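Local coordinates for CELL division control protein 6 (Pyrobaculum aerophilum, PDB 1FNN) that binds ADP with a magnesium ion in an AAA+ ATPase module and is probably involved in the regulation of DNA replication, at residues 3-8 and 209-214; 14-19 and 203-208; 24-29 and 62-67; 217-222 and 260-265. All coordinates share one frame; numbering follows the deposited sequence.

Contact 1 (3-8 and 209-214); sequences IVVDDS and GLAEGS
The carbonyl oxygen of Gly209 takes two backbone amides at once. Val5 N reaches Gly209 O at 2.9 Å, tilted moderately from the carbonyl plane, while Asp6 N meets the same oxygen from above that plane, along a nearly straight N-H...O line of 174°. Both donors come from one face of the carbonyl, so the end of helix 195-209 is gripped by two consecutive peptides. A third bond, Ala211 N to Ile3 O, runs the other way across the pair; modelled at 2.5 Å, it is unusually short. Side chains fill in around this framework. Val5 CG2 lies 3.8 Å from Ala211 CB, and Leu210 CD2 lies close to Val4 CA, touching Val4 CG2 as well as Ile3 CG2. Ile3 CG2 also packs 3.6 Å from Ser214 OG. That hydroxyl is turned between the backbone N and carbonyl carbon (chi1 65°), which lets it donate to Ala211 O in the carbonyl plane, on a lone pair, and tie the type II turn from Ala211 to Ser214. Behind, Ile3 and Val4 rest on Ala251 of helix 240-256. The arrangement is that of an isolated beta bridge, Val4 with Leu210, joining the N-terminal loop to the lid of an AAA+ ATPase.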
# COMPACT_ATOMS: atom_id res chain seq x y z
N ILE A 3 23.55 -1.85 -7.40
CA ILE A 3 22.55 -2.61 -6.64
C ILE A 3 21.23 -2.74 -7.41
O ILE A 3 20.61 -3.80 -7.42
CB ILE A 3 22.31 -1.83 -5.31
CG1 ILE A 3 23.61 -1.95 -4.49
CG2 ILE A 3 21.08 -2.45 -4.63
CD1 ILE A 3 23.56 -1.29 -3.12
N VAL A 4 20.78 -1.60 -7.88
CA VAL A 4 19.55 -1.50 -8.67
C VAL A 4 19.84 -1.96 -10.12
O VAL A 4 20.67 -1.33 -10.79
CB VAL A 4 19.05 -0.06 -8.67
CG1 VAL A 4 17.79 0.10 -9.52
CG2 VAL A 4 18.67 0.39 -7.24
N VAL A 5 19.37 -3.13 -10.49
CA VAL A 5 19.63 -3.63 -11.85
C VAL A 5 18.44 -3.36 -12.76
O VAL A 5 18.65 -3.22 -13.97
CB VAL A 5 19.94 -5.13 -11.83
CG1 VAL A 5 19.99 -5.67 -13.25
CG2 VAL A 5 21.28 -5.32 -11.11
N ASP A 6 17.22 -3.43 -12.23
CA ASP A 6 16.07 -3.04 -13.06
C ASP A 6 15.17 -2.11 -12.31
O ASP A 6 14.26 -2.64 -11.67
CB ASP A 6 15.36 -4.31 -13.53
CG ASP A 6 14.22 -4.08 -14.50
OD1 ASP A 6 13.97 -2.91 -14.85
OD2 ASP A 6 13.58 -5.07 -14.90
N ASP A 7 15.29 -0.78 -12.41
CA ASP A 7 14.45 0.15 -11.71
C ASP A 7 12.99 0.18 -12.13
O ASP A 7 12.16 0.60 -11.30
CB ASP A 7 14.96 1.58 -11.84
CG ASP A 7 14.82 2.25 -13.19
OD1 ASP A 7 13.81 2.81 -13.60
OD2 ASP A 7 15.77 2.24 -13.97
N SER A 8 12.60 -0.37 -13.30
CA SER A 8 11.20 -0.33 -13.69
C SER A 8 10.37 -1.19 -12.74
O SER A 8 9.17 -0.99 -12.53
CB SER A 8 11.00 -0.83 -15.15
OG SER A 8 11.22 -2.24 -15.17
N GLY A 209 14.48 -6.91 -9.31
CA GLY A 209 15.00 -5.58 -9.60
C GLY A 209 16.39 -5.26 -9.07
O GLY A 209 16.93 -4.19 -9.45
N LEU A 210 16.90 -6.01 -8.11
CA LEU A 210 18.17 -5.65 -7.48
C LEU A 210 19.25 -6.67 -7.79
O LEU A 210 18.89 -7.83 -8.02
CB LEU A 210 18.05 -5.61 -5.91
CG LEU A 210 16.96 -4.62 -5.46
CD1 LEU A 210 16.82 -4.61 -3.91
CD2 LEU A 210 17.28 -3.23 -5.98
N ALA A 211 20.53 -6.30 -7.61
CA ALA A 211 21.53 -7.38 -7.86
C ALA A 211 21.51 -8.48 -6.82
O ALA A 211 21.31 -8.32 -5.61
CB ALA A 211 22.93 -6.81 -7.98
N GLU A 212 21.84 -9.70 -7.28
CA GLU A 212 21.95 -10.85 -6.40
C GLU A 212 23.06 -10.60 -5.37
O GLU A 212 24.03 -9.87 -5.65
CB GLU A 212 22.23 -12.11 -7.21
CG GLU A 212 21.65 -13.39 -6.64
CD GLU A 212 21.43 -14.47 -7.67
OE1 GLU A 212 21.93 -14.34 -8.81
OE2 GLU A 212 20.74 -15.48 -7.35
N GLY A 213 22.72 -10.84 -4.11
CA GLY A 213 23.56 -10.56 -2.97
C GLY A 213 23.60 -9.14 -2.46
O GLY A 213 24.31 -8.89 -1.47
N SER A 214 22.84 -8.20 -3.01
CA SER A 214 22.88 -6.83 -2.56
C SER A 214 21.91 -6.55 -1.41
O SER A 214 21.79 -5.39 -1.01
CB SER A 214 22.66 -5.89 -3.76
OG SER A 214 21.34 -6.06 -4.28

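Contact 2 (14-19 and 203-208); sequences YVPKRL and LDRAKA. With ADP (adenosine-5'-diphosphate), chain D.
Arg205 and Tyr14 meet at the adenosine side of an AAA+ nucleotide site, where the lid helix 195-209 faces the loop ahead of helix 23-38. Among the polar contacts to ADP, Arg205 NH2 donates to both the ribose O2' and the adenine N3, each at 2.9 Å, with O2' lying at the edge of the guanidinium, in its plane. Arg205 NH1 turns to the backbone oxygen of Val9 and to a water that also bonds Tyr14 O. Packing contacts flank the guanidinium and, with its bonds to ADP, limit its rotation: Tyr14 CD2 lies over one face, offset toward the rim, the ring plane 61° from the guanidinium, and Pro16 CG approaches Arg205 NH2 obliquely at 3.5 Å. Pro16 CG and Leu19 CD2 also touch the adenine. A leucine in place of Arg205 would probably leave O2' and N3 of the nucleotide without their shared donor and the Tyr14 ring without the flat group it packs on. The ionic contact uses the preceding residue of the helix, Asp204. Arg18 bends at chi2 (-125°) and chi3, which swings its end back to Asp204, the guanidinium and carboxylate planes 71° apart. Water links the same pair of residues, joining Arg18 O to Asp204 OD1, while the salt bridge itself runs from Arg18 NH1 to Asp204 OD2 at 2.6 Å.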
# COMPACT_ATOMS: atom_id res chain seq x y z
N TYR A 14 4.51 -0.76 -12.73
CA TYR A 14 4.93 -2.14 -12.92
C TYR A 14 3.90 -3.12 -12.37
O TYR A 14 3.44 -3.02 -11.21
CB TYR A 14 6.26 -2.36 -12.19
CG TYR A 14 6.85 -3.74 -12.27
CD1 TYR A 14 7.55 -4.10 -13.44
CD2 TYR A 14 6.72 -4.66 -11.26
CE1 TYR A 14 8.10 -5.37 -13.53
CE2 TYR A 14 7.27 -5.92 -11.35
CZ TYR A 14 7.97 -6.26 -12.52
OH TYR A 14 8.52 -7.52 -12.62
N VAL A 15 3.61 -4.15 -13.14
CA VAL A 15 2.66 -5.21 -12.80
C VAL A 15 3.48 -6.48 -12.67
O VAL A 15 4.09 -6.89 -13.65
CB VAL A 15 1.57 -5.43 -13.87
CG1 VAL A 15 0.68 -6.62 -13.49
CG2 VAL A 15 0.69 -4.20 -14.05
N PRO A 16 3.69 -7.00 -11.46
CA PRO A 16 4.58 -8.12 -11.27
C PRO A 16 3.96 -9.38 -11.85
O PRO A 16 2.74 -9.45 -12.05
CB PRO A 16 4.80 -8.16 -9.76
CG PRO A 16 3.60 -7.48 -9.20
CD PRO A 16 3.05 -6.51 -10.21
N LYS A 17 4.77 -10.43 -12.01
CA LYS A 17 4.29 -11.71 -12.50
C LYS A 17 3.29 -12.33 -11.54
O LYS A 17 2.43 -13.11 -11.94
CB LYS A 17 5.46 -12.68 -12.68
CG LYS A 17 5.06 -14.04 -13.26
CD LYS A 17 6.30 -14.73 -13.84
CE LYS A 17 6.02 -16.18 -14.20
NZ LYS A 17 7.29 -16.96 -14.30
N ARG A 18 3.64 -12.30 -10.24
CA ARG A 18 2.70 -12.84 -9.27
C ARG A 18 2.31 -11.77 -8.26
O ARG A 18 2.95 -10.72 -8.06
CB ARG A 18 3.24 -14.14 -8.69
CG ARG A 18 4.70 -14.03 -8.29
CD ARG A 18 5.54 -15.11 -8.97
NE ARG A 18 6.81 -14.55 -9.44
CZ ARG A 18 7.88 -14.35 -8.69
NH1 ARG A 18 7.87 -14.66 -7.40
NH2 ARG A 18 8.96 -13.83 -9.25
N LEU A 19 1.15 -11.99 -7.70
CA LEU A 19 0.50 -11.21 -6.67
C LEU A 19 0.25 -12.11 -5.47
O LEU A 19 -0.88 -12.46 -5.11
CB LEU A 19 -0.81 -10.59 -7.18
CG LEU A 19 -0.78 -9.55 -8.30
CD1 LEU A 19 -2.17 -9.00 -8.59
CD2 LEU A 19 0.19 -8.39 -8.05
N LEU A 203 10.35 -9.42 -1.35
CA LEU A 203 11.35 -10.36 -1.82
C LEU A 203 11.22 -10.53 -3.35
O LEU A 203 12.21 -10.70 -4.08
CB LEU A 203 11.15 -11.68 -1.07
CG LEU A 203 12.15 -12.77 -1.41
CD1 LEU A 203 13.59 -12.29 -1.19
CD2 LEU A 203 11.88 -14.06 -0.63
N ASP A 204 9.97 -10.61 -3.82
CA ASP A 204 9.72 -10.67 -5.27
C ASP A 204 10.35 -9.49 -5.96
O ASP A 204 11.03 -9.63 -7.01
CB ASP A 204 8.20 -10.77 -5.52
CG ASP A 204 7.66 -12.17 -5.51
OD1 ASP A 204 6.44 -12.38 -5.70
OD2 ASP A 204 8.43 -13.14 -5.32
N ARG A 205 10.08 -8.24 -5.52
CA ARG A 205 10.68 -7.07 -6.11
C ARG A 205 12.20 -7.11 -6.06
O ARG A 205 12.89 -6.69 -7.04
CB ARG A 205 10.20 -5.74 -5.48
CG ARG A 205 8.66 -5.59 -5.51
CD ARG A 205 8.20 -5.34 -6.98
NE ARG A 205 6.72 -5.44 -6.99
CZ ARG A 205 5.96 -4.46 -7.42
NH1 ARG A 205 6.46 -3.33 -7.89
NH2 ARG A 205 4.64 -4.64 -7.39
N ALA A 206 12.76 -7.52 -4.91
CA ALA A 206 14.22 -7.57 -4.83
C ALA A 206 14.78 -8.56 -5.85
O ALA A 206 15.80 -8.32 -6.51
CB ALA A 206 14.72 -7.96 -3.42
N LYS A 207 14.22 -9.75 -5.93
CA LYS A 207 14.73 -10.75 -6.86
C LYS A 207 14.67 -10.26 -8.31
O LYS A 207 15.64 -10.43 -9.04
CB LYS A 207 13.92 -12.04 -6.75
CG LYS A 207 14.40 -12.93 -5.61
CD LYS A 207 13.36 -14.04 -5.42
CE LYS A 207 13.70 -14.85 -4.18
NZ LYS A 207 12.72 -15.96 -3.99
N ALA A 208 13.63 -9.53 -8.67
CA ALA A 208 13.46 -9.02 -10.03
C ALA A 208 14.24 -7.77 -10.31
O ALA A 208 14.59 -7.51 -11.47
CB ALA A 208 11.96 -8.73 -10.26
PB ADP D . -4.01 0.27 -4.33
O1B ADP D . -4.87 0.63 -5.54
O2B ADP D . -4.63 -0.66 -3.45
O3B ADP D . -3.82 1.57 -3.70
PA ADP D . -1.76 -0.80 -5.69
O1A ADP D . -2.48 -1.73 -6.57
O2A ADP D . -1.29 0.38 -6.43
O3A ADP D . -2.63 -0.40 -4.49
O5' ADP D . -0.41 -1.49 -5.06
C5' ADP D . 0.53 -0.60 -4.50
C4' ADP D . 1.92 -1.09 -4.95
O4' ADP D . 2.11 -2.39 -4.43
C3' ADP D . 2.08 -1.23 -6.46
O3' ADP D . 3.44 -0.99 -6.77
C2' ADP D . 1.64 -2.64 -6.63
O2' ADP D . 2.15 -3.23 -7.83
C1' ADP D . 2.31 -3.32 -5.43
N9 ADP D . 1.52 -4.43 -5.06
C8 ADP D . 0.36 -4.39 -4.33
N7 ADP D . -0.05 -5.55 -3.90
C5 ADP D . 0.91 -6.41 -4.40
C6 ADP D . 1.05 -7.81 -4.32
N6 ADP D . 0.15 -8.55 -3.69
N1 ADP D . 2.08 -8.38 -4.93
C2 ADP D . 2.94 -7.62 -5.59
N3 ADP D . 2.94 -6.30 -5.74
C4 ADP D . 1.87 -5.75 -5.11
O HOH W 1 4.44 -1.49 -9.37
O HOH W 2 5.28 -10.38 -6.74
O HOH W 3 10.69 -12.01 -8.65

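Contact 3 (24-29 and 62-67); sequences QQLQQL and RKLWEL
Helices 24-29 and 62-67 cross at -54° with their axes 10.2 Å apart at closest approach, and the backbones come nearest at Leu26 and Leu64, whose CA atoms are 6.7 Å apart. Leu26 does most of the reaching. Its CG stands anti to the backbone N (chi1 -176°), which carries the two methyls over to the other helix: CD1 settles against the backbone of Leu64, 3.8 Å from Leu64 N, and close to Leu64 CB, while Leu26 CD2 touches both Lys63 CG, at 4.0 Å, and Leu67 CD1. One turn on, Leu29 CB faces Leu64 CG at 4.2 Å, and Leu29 CD1 approaches Leu64 CB, so Leu64 is met by both leucines of segment 24-29. Leu33 and Leu37 farther along helix 23-38 continue this apolar seam against Leu64, and Leu29 also rests on Ile188 of the sheet.

Lys63 has two roles. Its CG packs against the Leu26 methyls, but bends at chi2 and chi3 lead the ammonium away, to Glu66 OE2 at 2.8 Å on the syn side of the carboxylate and to the backbone oxygen of Pro16. An alanine at Lys63 would probably leave Glu66 and Pro16 O without this donor and open a gap beside the Leu26 methyls. Since helix 57-68 begins with the Lys57 and Thr58 that bind ADP, this leucine-rich crossing packs the N-terminal helix on the helix that follows the P-loop, as befits an AAA+ nucleotide-binding domain.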
# COMPACT_ATOMS: atom_id res chain seq x y z
N GLN A 24 -6.98 -14.77 -3.62
CA GLN A 24 -8.41 -14.80 -3.33
C GLN A 24 -9.18 -13.70 -4.01
O GLN A 24 -10.24 -13.93 -4.61
CB GLN A 24 -8.66 -14.81 -1.81
CG GLN A 24 -10.13 -14.88 -1.46
CD GLN A 24 -10.36 -15.38 -0.03
OE1 GLN A 24 -9.44 -15.84 0.65
NE2 GLN A 24 -11.60 -15.28 0.45
N GLN A 25 -8.66 -12.45 -3.94
CA GLN A 25 -9.34 -11.33 -4.59
C GLN A 25 -9.35 -11.46 -6.12
O GLN A 25 -10.35 -11.09 -6.78
CB GLN A 25 -8.61 -10.01 -4.25
CG GLN A 25 -8.79 -9.58 -2.78
CD GLN A 25 -7.89 -10.30 -1.81
OE1 GLN A 25 -7.10 -11.16 -2.15
NE2 GLN A 25 -7.98 -9.97 -0.51
N LEU A 26 -8.29 -12.02 -6.66
CA LEU A 26 -8.20 -12.19 -8.11
C LEU A 26 -9.17 -13.29 -8.59
O LEU A 26 -9.95 -13.12 -9.53
CB LEU A 26 -6.79 -12.55 -8.49
CG LEU A 26 -6.57 -12.67 -10.03
CD1 LEU A 26 -6.74 -11.29 -10.66
CD2 LEU A 26 -5.21 -13.26 -10.35
N GLN A 27 -9.25 -14.35 -7.78
CA GLN A 27 -10.23 -15.39 -7.99
C GLN A 27 -11.66 -14.86 -7.96
O GLN A 27 -12.47 -15.29 -8.81
CB GLN A 27 -10.07 -16.59 -7.05
CG GLN A 27 -11.21 -17.60 -7.26
CD GLN A 27 -11.28 -18.67 -6.19
OE1 GLN A 27 -12.03 -18.52 -5.21
NE2 GLN A 27 -10.50 -19.73 -6.38
N GLN A 28 -12.00 -14.03 -6.98
CA GLN A 28 -13.30 -13.42 -6.83
C GLN A 28 -13.67 -12.58 -8.05
O GLN A 28 -14.83 -12.42 -8.44
CB GLN A 28 -13.40 -12.54 -5.55
CG GLN A 28 -13.61 -13.39 -4.28
CD GLN A 28 -13.38 -12.56 -3.01
OE1 GLN A 28 -14.19 -11.75 -2.57
NE2 GLN A 28 -12.23 -12.73 -2.36
N LEU A 29 -12.69 -11.80 -8.51
CA LEU A 29 -12.83 -10.98 -9.69
C LEU A 29 -13.06 -11.89 -10.89
O LEU A 29 -13.86 -11.57 -11.77
CB LEU A 29 -11.58 -10.13 -9.94
CG LEU A 29 -11.57 -8.68 -9.44
CD1 LEU A 29 -10.27 -8.00 -9.88
CD2 LEU A 29 -12.77 -7.88 -9.93
N ARG A 62 -5.58 -4.80 -12.70
CA ARG A 62 -4.74 -4.78 -13.88
C ARG A 62 -4.31 -6.20 -14.24
O ARG A 62 -4.19 -6.56 -15.42
CB ARG A 62 -3.51 -3.85 -13.74
CG ARG A 62 -4.04 -2.39 -13.74
CD ARG A 62 -2.93 -1.47 -14.19
NE ARG A 62 -3.27 -0.10 -14.39
CZ ARG A 62 -3.94 0.58 -15.29
NH1 ARG A 62 -4.53 0.07 -16.37
NH2 ARG A 62 -4.04 1.91 -15.13
N LYS A 63 -4.06 -7.02 -13.23
CA LYS A 63 -3.65 -8.39 -13.46
C LYS A 63 -4.82 -9.19 -14.07
O LYS A 63 -4.59 -10.04 -14.95
CB LYS A 63 -3.20 -9.07 -12.18
CG LYS A 63 -3.02 -10.57 -12.30
CD LYS A 63 -1.78 -10.93 -13.12
CE LYS A 63 -0.49 -10.26 -12.73
NZ LYS A 63 0.69 -10.71 -13.57
N LEU A 64 -6.01 -8.93 -13.53
CA LEU A 64 -7.18 -9.60 -14.15
C LEU A 64 -7.23 -9.27 -15.65
O LEU A 64 -7.45 -10.17 -16.47
CB LEU A 64 -8.45 -9.14 -13.46
CG LEU A 64 -9.81 -9.80 -13.68
CD1 LEU A 64 -10.53 -9.21 -14.87
CD2 LEU A 64 -9.73 -11.31 -13.75
N TRP A 65 -7.18 -8.01 -16.00
CA TRP A 65 -7.20 -7.61 -17.42
C TRP A 65 -6.11 -8.30 -18.23
O TRP A 65 -6.27 -8.77 -19.38
CB TRP A 65 -7.08 -6.09 -17.60
CG TRP A 65 -7.06 -5.76 -19.08
CD1 TRP A 65 -6.02 -5.25 -19.81
CD2 TRP A 65 -8.16 -5.93 -19.99
NE1 TRP A 65 -6.43 -5.11 -21.11
CE2 TRP A 65 -7.71 -5.51 -21.27
CE3 TRP A 65 -9.46 -6.41 -19.84
CZ2 TRP A 65 -8.53 -5.55 -22.39
CZ3 TRP A 65 -10.28 -6.44 -20.97
CH2 TRP A 65 -9.81 -6.01 -22.22
N GLU A 66 -4.88 -8.35 -17.67
CA GLU A 66 -3.74 -8.95 -18.31
C GLU A 66 -4.07 -10.42 -18.65
O GLU A 66 -3.76 -10.84 -19.78
CB GLU A 66 -2.50 -8.87 -17.43
CG GLU A 66 -1.20 -9.41 -17.98
CD GLU A 66 -0.20 -9.30 -16.80
OE1 GLU A 66 0.18 -8.19 -16.39
OE2 GLU A 66 0.16 -10.37 -16.33
N LEU A 67 -4.80 -11.12 -17.79
CA LEU A 67 -5.10 -12.51 -18.08
C LEU A 67 -6.17 -12.68 -19.17
O LEU A 67 -6.32 -13.78 -19.68
CB LEU A 67 -5.58 -13.19 -16.80
CG LEU A 67 -4.53 -13.25 -15.68
CD1 LEU A 67 -5.12 -13.75 -14.38
CD2 LEU A 67 -3.33 -14.09 -16.11

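Contact 4 (217-222 and 260-265); sequences EDILQM and KHIAPE
Ile219 lays its CD1 methyl over the peptide that joins Ala263 to Pro264, 3.6 Å from Ala263 C and 3.7 Å from Pro264 N. The same methyl also faces the proline ring, near Pro264 CD. Nearer the backbone, the other branch turns to a different neighbour: with CG2 anti to the backbone N and CG1 beside it (chi1 -81°), Ile219 CG2 meets Ile262 CG2 at 4.0 Å, the two side chains crossing, while Ile219 CG1 comes to 3.8 Å from Ile262 O. One isoleucine thus spans three consecutive residues of the opposing segment, from Ile262 in the loop, through the N-cap Ala263, to Pro264 in the first turn of helix 264-274.

A turn farther along helix 217-227, Met222 adds a longer arm. Its chain is extended throughout, CG anti to the backbone N at chi1 176°, and this carries the thioether past the proline: SD lies beside Pro264 CA, and Met222 CE reaches 3.4 Å from Pro264 O and 4.2 Å from Pro264 CB. Ala263 occupies the N-cap position of the helix that Pro264 begins, and its own N is bonded to Asp266 OD2.

Val267 of helix 264-274 carries on the apolar surface beneath both Ile219 and Met222, and Ile262 leans on Ser250 and Ala251 of helix 240-256. The contact therefore joins three helices of the lid around the start of one of them. With no hydrogen bond or charge pair between the two segments, their union rests on the shape fit of methyl and thioether groups against a proline-led helix start.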
# COMPACT_ATOMS: atom_id res chain seq x y z
N GLU A 217 17.77 -11.04 3.73
CA GLU A 217 16.42 -11.28 4.23
C GLU A 217 16.14 -10.34 5.42
O GLU A 217 15.05 -9.78 5.56
CB GLU A 217 16.39 -12.71 4.72
CG GLU A 217 15.13 -13.13 5.46
CD GLU A 217 15.12 -14.63 5.71
OE1 GLU A 217 15.62 -15.07 6.76
OE2 GLU A 217 14.61 -15.35 4.84
N ASP A 218 17.16 -10.12 6.26
CA ASP A 218 16.98 -9.24 7.43
C ASP A 218 16.62 -7.83 6.99
O ASP A 218 15.82 -7.20 7.68
CB ASP A 218 18.22 -9.14 8.32
CG ASP A 218 18.42 -10.38 9.17
OD1 ASP A 218 17.52 -11.24 9.23
OD2 ASP A 218 19.50 -10.50 9.79
N ILE A 219 17.22 -7.33 5.90
CA ILE A 219 16.90 -5.96 5.48
C ILE A 219 15.46 -5.82 5.02
O ILE A 219 14.79 -4.80 5.21
CB ILE A 219 17.89 -5.47 4.42
CG1 ILE A 219 19.19 -5.00 5.08
CG2 ILE A 219 17.33 -4.35 3.53
CD1 ILE A 219 19.15 -3.60 5.68
N LEU A 220 14.98 -6.85 4.31
CA LEU A 220 13.60 -6.81 3.80
C LEU A 220 12.66 -6.92 5.01
O LEU A 220 11.62 -6.27 5.05
CB LEU A 220 13.45 -8.06 2.90
CG LEU A 220 13.57 -7.90 1.38
CD1 LEU A 220 14.36 -6.69 0.94
CD2 LEU A 220 14.04 -9.19 0.71
N GLN A 221 13.06 -7.77 5.97
CA GLN A 221 12.24 -7.92 7.18
C GLN A 221 12.11 -6.61 7.98
O GLN A 221 11.01 -6.27 8.43
CB GLN A 221 12.74 -9.02 8.10
CG GLN A 221 12.51 -10.46 7.69
CD GLN A 221 13.40 -11.42 8.45
OE1 GLN A 221 14.42 -11.04 9.05
NE2 GLN A 221 13.06 -12.70 8.45
N MET A 222 13.18 -5.83 7.99
CA MET A 222 13.19 -4.50 8.64
C MET A 222 12.19 -3.54 8.05
O MET A 222 11.39 -2.84 8.71
CB MET A 222 14.63 -4.00 8.56
CG MET A 222 14.90 -2.60 9.09
SD MET A 222 16.61 -2.08 8.81
CE MET A 222 16.56 -0.38 9.34
N LYS A 260 27.80 -1.96 -1.92
CA LYS A 260 27.27 -3.04 -2.73
C LYS A 260 26.06 -3.71 -2.08
O LYS A 260 25.62 -4.74 -2.59
CB LYS A 260 28.32 -4.14 -2.93
CG LYS A 260 29.45 -3.79 -3.87
CD LYS A 260 30.48 -4.92 -3.93
CE LYS A 260 31.76 -4.46 -4.61
NZ LYS A 260 32.91 -5.36 -4.31
N HIS A 261 25.89 -3.43 -0.78
CA HIS A 261 24.84 -4.07 0.03
C HIS A 261 23.97 -3.02 0.69
O HIS A 261 24.43 -1.90 0.97
CB HIS A 261 25.41 -5.03 1.08
CG HIS A 261 26.35 -6.05 0.54
ND1 HIS A 261 26.01 -7.36 0.29
CD2 HIS A 261 27.67 -5.95 0.19
CE1 HIS A 261 27.06 -8.02 -0.18
NE2 HIS A 261 28.08 -7.18 -0.25
N ILE A 262 22.66 -3.25 0.80
CA ILE A 262 21.85 -2.21 1.46
C ILE A 262 22.17 -2.28 2.99
O ILE A 262 22.24 -3.42 3.46
CB ILE A 262 20.36 -2.46 1.21
CG1 ILE A 262 20.13 -2.31 -0.34
CG2 ILE A 262 19.49 -1.41 1.88
CD1 ILE A 262 18.71 -2.74 -0.68
N ALA A 263 22.40 -1.16 3.61
CA ALA A 263 22.65 -1.31 5.10
C ALA A 263 21.46 -0.80 5.88
O ALA A 263 20.66 0.04 5.41
CB ALA A 263 23.91 -0.47 5.38
N PRO A 264 21.40 -1.05 7.21
CA PRO A 264 20.30 -0.55 8.03
C PRO A 264 20.16 0.93 7.97
O PRO A 264 19.05 1.48 7.85
CB PRO A 264 20.67 -1.03 9.46
CG PRO A 264 21.45 -2.28 9.19
CD PRO A 264 22.26 -2.04 7.91
N GLU A 265 21.24 1.74 7.92
CA GLU A 265 21.08 3.19 7.87
C GLU A 265 20.42 3.68 6.58
O GLU A 265 19.73 4.70 6.58
CB GLU A 265 22.41 3.96 8.01
CG GLU A 265 23.39 3.55 6.92
CD GLU A 265 24.84 3.98 7.04
OE1 GLU A 265 25.64 3.06 7.34
OE2 GLU A 265 25.22 5.16 6.86

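Overall arrangement
Contacts 1, 2 and 4 gather around the lid region, while contact 3 lies in the AAA+ core, its centre about 28 Å from that of contact 1 and 32 Å from that of contact 4. Along the chain, contact 3 is nested within the loop closed by contact 2, which is nested within that of contact 1; contact 4 follows in series. Helix 195-209 carries one side of contact 2 and runs into contact 1, and the backbone pairing of Ser214 with Ile262 joins contacts 1 and 4. Lys63, bonded to Pro16 O, links contacts 2 and 3. The N-terminal segment thus connects core and lid next to bound ADP.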